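Local coordinates for protein alginate lyase, family PL7 (Zobellia galactanivorans, PDB 4BE3) that cleaves alginate as an exolytic polysaccharide lyase of family 7, probably by the beta-elimination usual for such enzymes, at residues A[23-28]-A[69-74]; A[32-37]-A[288-293]; A[150-155]-A[219-224]; A[265-270]-A[274-279]. All blocks are in the same frame, centred on the assembly; numbering follows the deposited sequence.

Contact 1 (A[23-28]-A[69-74])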
loop_
_atom_site.group_PDB
_atom_site.type_symbol
_atom_site.label_atom_id
_atom_site.label_comp_id
_atom_site.label_asym_id
_atom_site.label_seq_id
_atom_site.Cartn_x
_atom_site.Cartn_y
_atom_site.Cartn_z
ATOM N N HIS A 23 15.745 -14.850 -11.273
ATOM C CA HIS A 23 14.673 -13.940 -10.837
ATOM C C HIS A 23 13.440 -14.221 -11.587
ATOM O O HIS A 23 13.490 -14.444 -12.842
ATOM C CB HIS A 23 15.021 -12.485 -11.092
ATOM C CG HIS A 23 16.097 -11.930 -10.142
ATOM N ND1 HIS A 23 15.763 -11.210 -9.013
ATOM C CD2 HIS A 23 17.477 -11.897 -10.246
ATOM C CE1 HIS A 23 16.916 -10.812 -8.390
ATOM N NE2 HIS A 23 17.953 -11.208 -9.157
ATOM N N LYS A 24 12.286 -14.212 -10.954
ATOM C CA LYS A 24 11.063 -14.550 -11.733
ATOM C C LYS A 24 9.976 -13.643 -11.164
ATOM O O LYS A 24 9.772 -13.589 -9.941
ATOM C CB LYS A 24 10.653 -16.040 -11.646
ATOM C CG LYS A 24 9.423 -16.410 -12.516
ATOM C CD LYS A 24 9.800 -16.614 -13.988
ATOM C CE LYS A 24 8.599 -17.119 -14.810
ATOM N NZ LYS A 24 7.972 -15.923 -15.412
ATOM N N GLU A 25 9.286 -12.892 -12.059
ATOM C CA GLU A 25 8.347 -11.893 -11.544
ATOM C C GLU A 25 6.937 -12.492 -11.537
ATOM O O GLU A 25 6.075 -12.073 -10.760
ATOM C CB GLU A 25 8.461 -10.667 -12.468
ATOM C CG GLU A 25 7.612 -9.497 -12.045
ATOM C CD GLU A 25 8.305 -8.620 -10.953
ATOM O OE1 GLU A 25 9.581 -8.695 -10.831
ATOM O OE2 GLU A 25 7.552 -7.809 -10.279
ATOM N N ASP A 26 6.645 -13.366 -12.503
ATOM C CA ASP A 26 5.269 -13.966 -12.650
ATOM C C ASP A 26 5.273 -15.364 -12.137
ATOM O O ASP A 26 5.830 -16.275 -12.758
ATOM C CB ASP A 26 4.714 -14.085 -14.126
ATOM C CG ASP A 26 3.258 -14.706 -14.183
ATOM O OD1 ASP A 26 2.477 -14.822 -13.145
ATOM O OD2 ASP A 26 2.858 -15.053 -15.338
ATOM N N LEU A 27 4.674 -15.577 -10.965
ATOM C CA LEU A 27 4.925 -16.890 -10.264
ATOM C C LEU A 27 3.775 -17.768 -10.338
ATOM O O LEU A 27 3.735 -18.888 -9.847
ATOM C CB LEU A 27 5.302 -16.631 -8.707
ATOM C CG LEU A 27 6.611 -15.868 -8.523
ATOM C CD1 LEU A 27 6.752 -15.687 -6.985
ATOM C CD2 LEU A 27 7.747 -16.626 -9.160
ATOM N N VAL A 28 2.739 -17.293 -11.063
ATOM C CA VAL A 28 1.642 -18.242 -11.306
ATOM C C VAL A 28 2.084 -19.389 -12.201
ATOM O O VAL A 28 2.733 -19.129 -13.355
ATOM C CB VAL A 28 0.376 -17.516 -11.871
ATOM C CG1 VAL A 28 -0.669 -18.563 -12.289
ATOM C CG2 VAL A 28 -0.272 -16.646 -10.765
ATOM N N GLY A 69 9.555 -11.891 -2.743
ATOM C CA GLY A 69 9.578 -10.504 -2.293
ATOM C C GLY A 69 8.210 -9.938 -2.723
ATOM O O GLY A 69 7.729 -10.210 -3.879
ATOM N N GLN A 70 7.626 -9.201 -1.816
ATOM C CA GLN A 70 6.273 -8.642 -2.140
ATOM C C GLN A 70 6.446 -7.515 -3.189
ATOM O O GLN A 70 7.269 -6.573 -3.051
ATOM C CB GLN A 70 5.695 -8.075 -0.822
ATOM C CG GLN A 70 4.394 -7.337 -1.014
ATOM C CD GLN A 70 3.962 -6.769 0.329
ATOM O OE1 GLN A 70 4.855 -6.378 1.175
ATOM N NE2 GLN A 70 2.639 -6.534 0.534
ATOM N N LYS A 71 5.557 -7.547 -4.235
ATOM C CA LYS A 71 5.722 -6.547 -5.339
ATOM C C LYS A 71 5.269 -5.154 -4.929
ATOM O O LYS A 71 5.896 -4.170 -5.316
ATOM C CB LYS A 71 4.786 -7.037 -6.454
ATOM C CG LYS A 71 5.339 -8.251 -7.164
ATOM C CD LYS A 71 4.336 -8.659 -8.279
ATOM C CE LYS A 71 4.925 -9.870 -8.982
ATOM N NZ LYS A 71 3.970 -10.315 -10.091
ATOM N N LYS A 72 4.178 -5.062 -4.166
ATOM C CA LYS A 72 3.648 -3.729 -3.818
ATOM C C LYS A 72 4.284 -3.216 -2.516
ATOM O O LYS A 72 4.130 -3.893 -1.510
ATOM C CB LYS A 72 2.156 -3.870 -3.599
ATOM C CG LYS A 72 1.455 -2.400 -3.668
ATOM C CD LYS A 72 -0.058 -2.583 -3.805
ATOM C CE LYS A 72 -0.759 -1.295 -4.262
ATOM N NZ LYS A 72 -0.664 -0.521 -2.974
ATOM N N HIS A 73 4.971 -2.092 -2.552
ATOM C CA HIS A 73 5.759 -1.681 -1.407
ATOM C C HIS A 73 4.904 -0.796 -0.511
ATOM O O HIS A 73 3.788 -0.347 -0.957
ATOM C CB HIS A 73 6.948 -0.962 -1.923
ATOM C CG HIS A 73 7.830 -1.807 -2.777
ATOM N ND1 HIS A 73 8.870 -1.269 -3.514
ATOM C CD2 HIS A 73 7.826 -3.154 -3.040
ATOM C CE1 HIS A 73 9.513 -2.260 -4.175
ATOM N NE2 HIS A 73 8.902 -3.417 -3.864
ATOM N N TRP A 74 5.365 -0.417 0.672
ATOM C CA TRP A 74 4.598 0.381 1.578
ATOM C C TRP A 74 5.533 1.001 2.576
ATOM O O TRP A 74 6.650 0.565 2.728
ATOM C CB TRP A 74 3.496 -0.442 2.288
ATOM C CG TRP A 74 4.050 -1.814 2.710
ATOM C CD1 TRP A 74 4.189 -2.983 1.954
ATOM C CD2 TRP A 74 4.530 -2.131 4.045
ATOM N NE1 TRP A 74 4.699 -4.008 2.766
ATOM C CE2 TRP A 74 4.922 -3.541 4.021
ATOM C CE3 TRP A 74 4.611 -1.399 5.258
ATOM C CZ2 TRP A 74 5.482 -4.180 5.108
ATOM C CZ3 TRP A 74 5.181 -2.068 6.388
ATOM C CH2 TRP A 74 5.590 -3.456 6.291
HETATM O O HOH W 1 4.771 -7.405 -11.691
#

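Contact 2 (A[32-37]-A[288-293])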
loop_
_atom_site.group_PDB
_atom_site.type_symbol
_atom_site.label_atom_id
_atom_site.label_comp_id
_atom_site.label_asym_id
_atom_site.label_seq_id
_atom_site.Cartn_x
_atom_site.Cartn_y
_atom_site.Cartn_z
ATOM N N LYS A 32 10.589 -24.598 -9.803
ATOM C CA LYS A 32 11.824 -25.038 -10.338
ATOM C C LYS A 32 12.322 -26.064 -9.362
ATOM O O LYS A 32 12.447 -25.818 -8.116
ATOM C CB LYS A 32 12.797 -23.867 -10.461
ATOM C CG LYS A 32 14.133 -24.511 -10.873
ATOM C CD LYS A 32 14.736 -23.932 -12.107
ATOM C CE LYS A 32 15.629 -22.754 -11.791
ATOM N NZ LYS A 32 16.749 -22.952 -12.761
ATOM N N ASP A 33 12.574 -27.272 -9.875
ATOM C CA ASP A 33 13.036 -28.384 -9.088
ATOM C C ASP A 33 14.274 -27.972 -8.241
ATOM O O ASP A 33 15.165 -27.188 -8.711
ATOM C CB ASP A 33 13.595 -29.495 -10.013
ATOM C CG ASP A 33 12.488 -30.227 -10.787
ATOM O OD1 ASP A 33 11.319 -30.066 -10.540
ATOM O OD2 ASP A 33 12.886 -31.049 -11.613
ATOM N N ASP A 34 14.309 -28.544 -7.039
ATOM C CA ASP A 34 15.418 -28.234 -6.046
ATOM C C ASP A 34 15.427 -26.826 -5.478
ATOM O O ASP A 34 16.391 -26.547 -4.733
ATOM C CB ASP A 34 16.794 -28.422 -6.673
ATOM C CG ASP A 34 17.123 -29.883 -6.938
ATOM O OD1 ASP A 34 16.364 -30.818 -6.462
ATOM O OD2 ASP A 34 18.142 -30.031 -7.665
ATOM N N PHE A 35 14.486 -25.938 -5.834
ATOM C CA PHE A 35 14.494 -24.586 -5.228
ATOM C C PHE A 35 13.117 -24.247 -4.750
ATOM O O PHE A 35 12.949 -23.764 -3.655
ATOM C CB PHE A 35 14.939 -23.524 -6.222
ATOM C CG PHE A 35 16.402 -23.744 -6.660
ATOM C CD1 PHE A 35 17.448 -23.406 -5.826
ATOM C CD2 PHE A 35 16.669 -24.305 -7.906
ATOM C CE1 PHE A 35 18.786 -23.646 -6.243
ATOM C CE2 PHE A 35 17.992 -24.551 -8.318
ATOM C CZ PHE A 35 19.034 -24.230 -7.497
ATOM N N PHE A 36 12.104 -24.392 -5.641
ATOM C CA PHE A 36 10.811 -23.709 -5.322
ATOM C C PHE A 36 9.744 -24.590 -5.905
ATOM O O PHE A 36 9.640 -24.673 -7.165
ATOM C CB PHE A 36 10.720 -22.339 -5.962
ATOM C CG PHE A 36 9.351 -21.628 -5.756
ATOM C CD1 PHE A 36 8.793 -21.379 -4.459
ATOM C CD2 PHE A 36 8.615 -21.245 -6.908
ATOM C CE1 PHE A 36 7.559 -20.694 -4.344
ATOM C CE2 PHE A 36 7.402 -20.560 -6.779
ATOM C CZ PHE A 36 6.862 -20.361 -5.539
ATOM N N TYR A 37 9.089 -25.370 -5.061
ATOM C CA TYR A 37 8.245 -26.480 -5.623
ATOM C C TYR A 37 7.305 -26.920 -4.539
ATOM O O TYR A 37 7.356 -26.456 -3.431
ATOM C CB TYR A 37 9.017 -27.705 -6.102
ATOM C CG TYR A 37 10.003 -28.258 -5.067
ATOM C CD1 TYR A 37 11.319 -27.730 -5.022
ATOM C CD2 TYR A 37 9.639 -29.263 -4.175
ATOM C CE1 TYR A 37 12.250 -28.257 -4.087
ATOM C CE2 TYR A 37 10.565 -29.796 -3.273
ATOM C CZ TYR A 37 11.839 -29.283 -3.235
ATOM O OH TYR A 37 12.743 -29.824 -2.282
ATOM N N LYS A 288 26.397 -30.829 -4.933
ATOM C CA LYS A 288 27.241 -31.409 -3.855
ATOM C C LYS A 288 26.826 -30.847 -2.421
ATOM O O LYS A 288 26.762 -31.572 -1.454
ATOM C CB LYS A 288 28.765 -31.077 -4.062
ATOM C CG LYS A 288 29.436 -31.885 -5.143
ATOM C CD LYS A 288 30.938 -31.585 -5.065
ATOM C CE LYS A 288 31.605 -32.085 -6.377
ATOM N NZ LYS A 288 32.489 -31.070 -7.050
ATOM N N GLN A 289 26.439 -29.584 -2.373
ATOM C CA GLN A 289 25.939 -29.010 -1.105
ATOM C C GLN A 289 24.627 -29.731 -0.712
ATOM O O GLN A 289 24.413 -30.117 0.415
ATOM C CB GLN A 289 25.668 -27.498 -1.338
ATOM C CG GLN A 289 27.033 -26.747 -1.399
ATOM C CD GLN A 289 26.731 -25.304 -1.696
ATOM O OE1 GLN A 289 26.448 -24.574 -0.762
ATOM N NE2 GLN A 289 26.756 -24.880 -2.963
ATOM N N TYR A 290 23.774 -29.983 -1.683
ATOM C CA TYR A 290 22.543 -30.671 -1.370
ATOM C C TYR A 290 22.727 -32.091 -0.879
ATOM O O TYR A 290 21.883 -32.617 -0.162
ATOM C CB TYR A 290 21.531 -30.677 -2.556
ATOM C CG TYR A 290 20.766 -29.360 -2.708
ATOM C CD1 TYR A 290 21.056 -28.283 -1.873
ATOM C CD2 TYR A 290 19.930 -29.150 -3.816
ATOM C CE1 TYR A 290 20.354 -27.011 -2.067
ATOM C CE2 TYR A 290 19.256 -27.962 -4.040
ATOM C CZ TYR A 290 19.381 -26.928 -3.133
ATOM O OH TYR A 290 18.684 -25.758 -3.393
ATOM N N ALA A 291 23.790 -32.751 -1.353
ATOM C CA ALA A 291 24.049 -34.108 -0.959
ATOM C C ALA A 291 24.753 -34.186 0.358
ATOM O O ALA A 291 24.871 -35.281 0.964
ATOM C CB ALA A 291 24.924 -34.806 -2.057
ATOM N N ASN A 292 25.228 -33.056 0.854
ATOM C CA ASN A 292 26.067 -33.155 2.123
ATOM C C ASN A 292 25.544 -32.179 3.210
ATOM O O ASN A 292 26.322 -31.740 4.087
ATOM C CB ASN A 292 27.525 -32.782 1.784
ATOM C CG ASN A 292 28.215 -33.900 0.966
ATOM O OD1 ASN A 292 28.238 -33.878 -0.281
ATOM N ND2 ASN A 292 28.616 -34.921 1.645
ATOM N N GLY A 293 24.261 -31.821 3.183
ATOM C CA GLY A 293 23.743 -31.043 4.314
ATOM C C GLY A 293 24.000 -29.542 4.266
ATOM O O GLY A 293 23.719 -28.866 5.264
#

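Contact 3 (A[150-155]-A[219-224])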
loop_
_atom_site.group_PDB
_atom_site.type_symbol
_atom_site.label_atom_id
_atom_site.label_comp_id
_atom_site.label_asym_id
_atom_site.label_seq_id
_atom_site.Cartn_x
_atom_site.Cartn_y
_atom_site.Cartn_z
ATOM N N LYS A 150 28.381 0.984 10.236
ATOM C CA LYS A 150 28.387 0.786 11.681
ATOM C C LYS A 150 27.038 0.156 12.160
ATOM O O LYS A 150 26.736 0.186 13.376
ATOM C CB LYS A 150 28.520 2.118 12.390
ATOM C CG LYS A 150 29.912 2.801 12.242
ATOM C CD LYS A 150 29.625 4.326 12.235
ATOM C CE LYS A 150 30.874 5.258 12.290
ATOM N NZ LYS A 150 31.384 5.327 13.692
ATOM N N ARG A 151 26.217 -0.302 11.218
ATOM C CA ARG A 151 24.889 -0.879 11.618
ATOM C C ARG A 151 25.006 -2.106 12.485
ATOM O O ARG A 151 26.058 -2.741 12.559
ATOM C CB ARG A 151 24.125 -1.273 10.356
ATOM C CG ARG A 151 24.838 -2.433 9.591
ATOM C CD ARG A 151 24.151 -2.685 8.211
ATOM N NE ARG A 151 24.872 -3.744 7.462
ATOM C CZ ARG A 151 26.113 -3.607 6.988
ATOM N NH1 ARG A 151 26.835 -2.508 7.202
ATOM N NH2 ARG A 151 26.722 -4.595 6.369
ATOM N N TRP A 152 23.870 -2.538 13.099
ATOM C CA TRP A 152 23.868 -3.833 13.806
ATOM C C TRP A 152 22.396 -4.229 13.912
ATOM O O TRP A 152 21.515 -3.371 13.729
ATOM C CB TRP A 152 24.471 -3.613 15.245
ATOM C CG TRP A 152 24.162 -2.302 15.971
ATOM C CD1 TRP A 152 24.939 -1.182 16.032
ATOM C CD2 TRP A 152 22.944 -1.977 16.744
ATOM N NE1 TRP A 152 24.298 -0.229 16.810
ATOM C CE2 TRP A 152 23.108 -0.694 17.253
ATOM C CE3 TRP A 152 21.757 -2.726 17.059
ATOM C CZ2 TRP A 152 22.174 -0.082 18.092
ATOM C CZ3 TRP A 152 20.805 -2.128 17.910
ATOM C CH2 TRP A 152 21.004 -0.818 18.393
ATOM N N ASP A 153 22.228 -5.479 14.300
ATOM C CA ASP A 153 20.924 -6.111 14.547
ATOM C C ASP A 153 20.823 -6.312 16.054
ATOM O O ASP A 153 21.815 -6.687 16.712
ATOM C CB ASP A 153 20.890 -7.499 13.956
ATOM C CG ASP A 153 20.599 -7.556 12.465
ATOM O OD1 ASP A 153 20.923 -6.617 11.686
ATOM O OD2 ASP A 153 20.077 -8.612 12.040
ATOM N N TYR A 154 19.643 -6.146 16.605
ATOM C CA TYR A 154 19.366 -6.462 17.989
ATOM C C TYR A 154 18.421 -7.636 17.982
ATOM O O TYR A 154 17.385 -7.616 17.318
ATOM C CB TYR A 154 18.683 -5.288 18.567
ATOM C CG TYR A 154 18.303 -5.565 20.010
ATOM C CD1 TYR A 154 19.261 -6.045 20.945
ATOM C CD2 TYR A 154 16.949 -5.535 20.406
ATOM C CE1 TYR A 154 18.866 -6.388 22.289
ATOM C CE2 TYR A 154 16.569 -5.761 21.732
ATOM C CZ TYR A 154 17.515 -6.182 22.661
ATOM O OH TYR A 154 17.066 -6.451 23.896
ATOM N N SER A 155 18.819 -8.763 18.611
ATOM C CA SER A 155 18.129 -10.012 18.455
ATOM C C SER A 155 17.267 -10.358 19.670
ATOM O O SER A 155 17.732 -10.252 20.841
ATOM C CB SER A 155 19.231 -11.167 18.272
ATOM O OG SER A 155 18.545 -12.350 17.971
ATOM N N SER A 219 12.897 5.894 17.088
ATOM C CA SER A 219 13.979 4.970 17.470
ATOM C C SER A 219 14.183 4.944 19.013
ATOM O O SER A 219 14.120 5.983 19.652
ATOM C CB SER A 219 15.255 5.534 16.857
ATOM O OG SER A 219 16.344 4.746 17.307
ATOM N N ASN A 220 14.559 3.793 19.553
ATOM C CA ASN A 220 15.018 3.616 20.912
ATOM C C ASN A 220 16.533 3.736 20.993
ATOM O O ASN A 220 17.111 3.542 22.108
ATOM C CB ASN A 220 14.734 2.124 21.376
ATOM C CG ASN A 220 13.236 1.810 21.655
ATOM O OD1 ASN A 220 12.470 2.709 22.086
ATOM N ND2 ASN A 220 12.795 0.499 21.403
ATOM N N PHE A 221 17.199 3.969 19.852
ATOM C CA PHE A 221 18.658 3.770 19.793
ATOM C C PHE A 221 19.392 5.007 19.270
ATOM O O PHE A 221 20.243 4.857 18.392
ATOM C CB PHE A 221 19.001 2.488 18.921
ATOM C CG PHE A 221 18.351 1.243 19.443
ATOM C CD1 PHE A 221 18.532 0.831 20.802
ATOM C CD2 PHE A 221 17.547 0.476 18.633
ATOM C CE1 PHE A 221 17.947 -0.341 21.289
ATOM C CE2 PHE A 221 16.969 -0.742 19.101
ATOM C CZ PHE A 221 17.141 -1.137 20.416
ATOM N N THR A 222 19.071 6.189 19.797
ATOM C CA THR A 222 19.518 7.436 19.101
ATOM C C THR A 222 20.865 7.907 19.677
ATOM O O THR A 222 21.449 8.834 19.134
ATOM C CB THR A 222 18.475 8.542 19.200
ATOM O OG1 THR A 222 18.292 8.823 20.594
ATOM C CG2 THR A 222 17.084 8.017 18.725
ATOM N N LYS A 223 21.361 7.265 20.756
ATOM C CA LYS A 223 22.753 7.564 21.211
ATOM C C LYS A 223 23.518 6.408 21.740
ATOM O O LYS A 223 22.927 5.321 22.029
ATOM C CB LYS A 223 22.772 8.685 22.223
ATOM C CG LYS A 223 21.596 8.769 23.140
ATOM C CD LYS A 223 21.017 10.199 22.944
ATOM C CE LYS A 223 20.454 10.781 24.244
ATOM N NZ LYS A 223 20.195 9.570 25.108
ATOM N N LYS A 224 24.831 6.612 21.918
ATOM C CA LYS A 224 25.703 5.474 22.279
ATOM C C LYS A 224 25.258 4.776 23.550
ATOM O O LYS A 224 25.305 3.536 23.619
ATOM C CB LYS A 224 27.155 5.887 22.382
ATOM C CG LYS A 224 27.708 6.299 21.036
ATOM C CD LYS A 224 28.401 5.137 20.339
ATOM C CE LYS A 224 28.752 5.554 18.913
ATOM N NZ LYS A 224 29.406 6.890 18.965
#

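Contact 4 (A[265-270]-A[274-279])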
loop_
_atom_site.group_PDB
_atom_site.type_symbol
_atom_site.label_atom_id
_atom_site.label_comp_id
_atom_site.label_asym_id
_atom_site.label_seq_id
_atom_site.Cartn_x
_atom_site.Cartn_y
_atom_site.Cartn_z
ATOM N N ASN A 265 26.805 -19.267 5.120
ATOM C CA ASN A 265 27.617 -19.128 3.885
ATOM C C ASN A 265 28.978 -19.742 4.090
ATOM O O ASN A 265 29.287 -20.312 5.156
ATOM C CB ASN A 265 27.744 -17.641 3.559
ATOM C CG ASN A 265 28.248 -16.867 4.762
ATOM O OD1 ASN A 265 29.404 -17.074 5.146
ATOM N ND2 ASN A 265 27.396 -15.938 5.354
ATOM N N GLY A 266 29.827 -19.591 3.067
ATOM C CA GLY A 266 31.177 -20.163 3.195
ATOM C C GLY A 266 32.222 -19.101 3.384
ATOM O O GLY A 266 33.431 -19.429 3.302
ATOM N N LYS A 267 31.834 -17.891 3.793
ATOM C CA LYS A 267 32.815 -16.843 4.035
ATOM C C LYS A 267 33.643 -17.120 5.279
ATOM O O LYS A 267 33.185 -17.751 6.233
ATOM C CB LYS A 267 32.126 -15.469 4.099
ATOM C CG LYS A 267 31.417 -15.195 2.714
ATOM C CD LYS A 267 30.720 -13.846 2.847
ATOM C CE LYS A 267 31.697 -12.727 2.437
ATOM N NZ LYS A 267 31.084 -11.460 2.985
ATOM N N SER A 268 34.840 -16.559 5.297
ATOM C CA SER A 268 35.760 -16.786 6.408
ATOM C C SER A 268 35.306 -16.052 7.653
ATOM O O SER A 268 35.082 -14.821 7.622
ATOM C CB SER A 268 37.160 -16.276 6.035
ATOM O OG SER A 268 37.665 -17.006 4.935
ATOM N N PRO A 269 35.174 -16.774 8.784
ATOM C CA PRO A 269 34.761 -16.095 10.056
ATOM C C PRO A 269 35.661 -14.975 10.431
ATOM O O PRO A 269 35.185 -13.998 10.927
ATOM C CB PRO A 269 34.811 -17.214 11.087
ATOM C CG PRO A 269 34.315 -18.455 10.288
ATOM C CD PRO A 269 35.177 -18.277 8.974
ATOM N N GLU A 270 36.968 -15.079 10.095
ATOM C CA GLU A 270 37.899 -13.987 10.422
ATOM C C GLU A 270 37.463 -12.695 9.775
ATOM O O GLU A 270 37.714 -11.611 10.272
ATOM C CB GLU A 270 39.388 -14.414 10.021
ATOM C CG GLU A 270 39.884 -15.645 10.781
ATOM C CD GLU A 270 39.083 -16.967 10.466
ATOM O OE1 GLU A 270 38.677 -17.107 9.260
ATOM O OE2 GLU A 270 38.769 -17.822 11.416
ATOM N N VAL A 274 30.305 -12.256 13.092
ATOM C CA VAL A 274 28.880 -12.365 13.377
ATOM C C VAL A 274 28.111 -13.010 12.230
ATOM O O VAL A 274 27.192 -13.833 12.451
ATOM C CB VAL A 274 28.256 -10.990 13.620
ATOM C CG1 VAL A 274 26.689 -11.030 13.842
ATOM C CG2 VAL A 274 28.951 -10.390 14.856
ATOM N N TRP A 275 28.567 -12.734 10.988
ATOM C CA TRP A 275 27.772 -13.188 9.792
ATOM C C TRP A 275 28.528 -14.091 8.813
ATOM O O TRP A 275 27.859 -14.628 7.944
ATOM C CB TRP A 275 27.362 -11.904 8.956
ATOM C CG TRP A 275 26.484 -11.008 9.757
ATOM C CD1 TRP A 275 26.810 -9.831 10.432
ATOM C CD2 TRP A 275 25.026 -11.181 9.979
ATOM N NE1 TRP A 275 25.679 -9.293 11.025
ATOM C CE2 TRP A 275 24.611 -10.082 10.824
ATOM C CE3 TRP A 275 24.104 -12.171 9.623
ATOM C CZ2 TRP A 275 23.257 -9.942 11.245
ATOM C CZ3 TRP A 275 22.733 -12.020 10.012
ATOM C CH2 TRP A 275 22.322 -10.940 10.791
ATOM N N SER A 276 29.884 -14.209 8.889
ATOM C CA SER A 276 30.610 -15.083 7.923
ATOM C C SER A 276 30.851 -16.404 8.633
ATOM O O SER A 276 31.600 -16.450 9.566
ATOM C CB SER A 276 31.984 -14.422 7.488
ATOM O OG SER A 276 31.542 -13.207 6.772
ATOM N N THR A 277 30.129 -17.440 8.171
ATOM C CA THR A 277 29.991 -18.632 8.981
ATOM C C THR A 277 30.962 -19.786 8.642
ATOM O O THR A 277 31.001 -20.758 9.364
ATOM C CB THR A 277 28.569 -19.157 8.815
ATOM O OG1 THR A 277 28.238 -19.218 7.395
ATOM C CG2 THR A 277 27.586 -18.104 9.375
ATOM N N GLY A 278 31.692 -19.667 7.533
ATOM C CA GLY A 278 32.789 -20.654 7.266
ATOM C C GLY A 278 32.256 -22.082 7.150
ATOM O O GLY A 278 32.926 -23.000 7.576
ATOM N N ALA A 279 31.086 -22.283 6.549
ATOM C CA ALA A 279 30.514 -23.603 6.406
ATOM C C ALA A 279 31.098 -24.288 5.163
ATOM O O ALA A 279 31.807 -23.645 4.344
ATOM C CB ALA A 279 29.009 -23.435 6.136
HETATM O O HOH W 2 29.260 -12.075 5.737
HETATM O O HOH W 3 33.219 -11.594 5.504
#

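Contact 1 (A[23-28]-A[69-74])
Lys71 reaches over to the backbone of Glu25 just beyond the ends of strands 65-70 and 23-24, at the edge of the larger antiparallel sheet of the PL7 beta-jelly roll. The ammonium donates to the carbonyl, with Lys71 NZ 2.8 Å from Glu25 O and tilted 28° from the carbonyl plane. Past CG the lysine chain is fully extended, which lets its tip reach the far loop. Glu25 answers with its own side chain: CG stands opposite the backbone N (chi1 -177°), the chain then bends at chi2 and passes slantwise across the lysine, with Glu25 OE2 3.6 Å from Lys71 CE. Any attraction between the charges is probably weak, since OE2 of Glu25 and NZ of Lys71 are 4.4 Å apart, too far for a salt bridge. A water donates to Glu25 OE2 and only weakly links it to Lys71 NZ.

Further out, Asp12 O takes a second bond from the same ammonium, and strand 14-17 pairs with both 23-24 and 65-70 and so lies between them in the sheet. His23, at the start of the first segment, belongs to the pocket that holds tartaric acid. The loop after strand 65-70 is pinned by Gln70 OE1, which accepts from Phe256 N and from Trp74 NE1, the latter at 2.9 Å and in the indole plane.

Contact 2 (A[32-37]-A[288-293])
Tyr290 is the one residue of 288-293 that touches the loop 32-37, and it does so with the far end of its ring. The phenol donates to the backbone of Asp34, Tyr290 OH to Asp34 O at 2.8 Å, and the hydroxyl sits nearly in line with the carbonyl bond (C=O...O angle 172°). Here the packing is close. Tyr290 CE2 is 3.6 Å from Asp34 CB, which meets the tyrosine at its edge, and the carboxylate plane stands almost perpendicular to the ring. Phe35 comes from another direction, its CE1 3.5 Å from Tyr290 OH, and one face of its ring carries Asp34 CB, off toward the rim.

Asp34 O belongs to the residue just before a classic beta bulge at the start of strand 36-41. There Phe35 and Phe36 share Lys32 as their partner, and Lys32 O accepts from Phe35 N at 3.1 Å and from Phe36 N at 2.9 Å. The outer side is looser: Asp34 is exposed, and its carboxylate makes no polar bond to the helix segment.

Tyr290 also makes a cation-pi contact with Lys50 and an edge-to-face one with Tyr295, the latter on strand 295-306. The side chains of Tyr290 and Gln289, on helix 286-291, touch Pro52 of strand 44-52, the strand that separates 36-41 from 295-306 in the seven-stranded sheet of the jelly roll.

Contact 3 (A[150-155]-A[219-224])
The backbones of 150-155 and 219-224 keep well apart, Tyr154 CA and Phe221 CA being the closest pair at 10.4 Å, and share no hydrogen bond, so that aromatic side chains bridge the gap. Trp152 and Phe221 form a T-shaped stack: the six-membered ring of the indole points its edge at the phenyl face, with centroids 5.0 Å apart and planes at 70°. The tip does the touching. Trp152 CH2 stands 3.5 Å from Phe221 CG, over the rim of the ring instead of its centre. Tyr154 adds a looser apolar touch, its CD2 4.4 Å from Phe221 CZ.

Trp152 holds CG between its backbone N and carbonyl carbon (chi1 36°). The indole is held through NE1, on the five-membered ring, which donates to Gly242 O, while the six-membered ring makes the stack. The Phe221 backbone is held by an ST turn, its N donating to Ser219 OG at 2.8 Å, and Ser219 OG is also bonded to Glu244. Ile231 of helix 229-234 packs on both Trp152 and Tyr154. The result is a small buried aromatic cluster that fastens the loop following strand 210-215, on one sheet of the jelly roll, to strand 153-157 of the other.

Contact 4 (A[265-270]-A[274-279])
Asn265 forms an Asx turn in the long loop after strand 260-262, and the same side chain ties that turn to 274-279. Its OD1 accepts from Lys267 N at 2.9 Å and from Thr277 N at 3.1 Å, the two donors arriving on opposite faces of the amide. Asn265 ND2 donates to Trp275 O at 2.9 Å, close to both the amide and the carbonyl plane, and also binds Asn63. Bonds at both OD1 and ND2 should hold the amide's rotation. The Asn265 backbone joins in: its N reaches the hydroxyl OG1 of Thr277 at 2.7 Å and a bent 139°, while Ala279 N to Asn265 O, 3.0 Å, is backbone to backbone.

Farther along, Pro269 CA makes a CH...O contact of 3.2 Å with Ser276 O. Two waters lie between Ser276 OG and Lys267 NZ, weakly bound to the lysine, whose direct partner is Ser62. The whole loop runs on toward helix 286-291, and backbone bonds of Val274 to Ala101 and of Thr277 to Asp96 fasten it to the loop leading into strand 104-112.

Contact 3 is the buried one and purely apolar across its gap, whereas contact 1 lies at the surface and is made by a lysine on a backbone carbonyl, with a water weakly bridging to a carboxylate. Contacts 2 and 4 are partly buried: a single tyrosine does the work in contact 2, a dense web of short polar bonds in contact 4. Contacts 1 and 3 both reach the ten-stranded sheet, about 30 Å apart between centres, while contact 2 sits on the seven-stranded one, its first segment following closely on that of contact 1. Contacts 3 and 4 meet directly, Asp153 OD2 packing 3.5 Å from Trp275 CH2. Contacts 2 and 3 lie on opposite sides of the chain's centre.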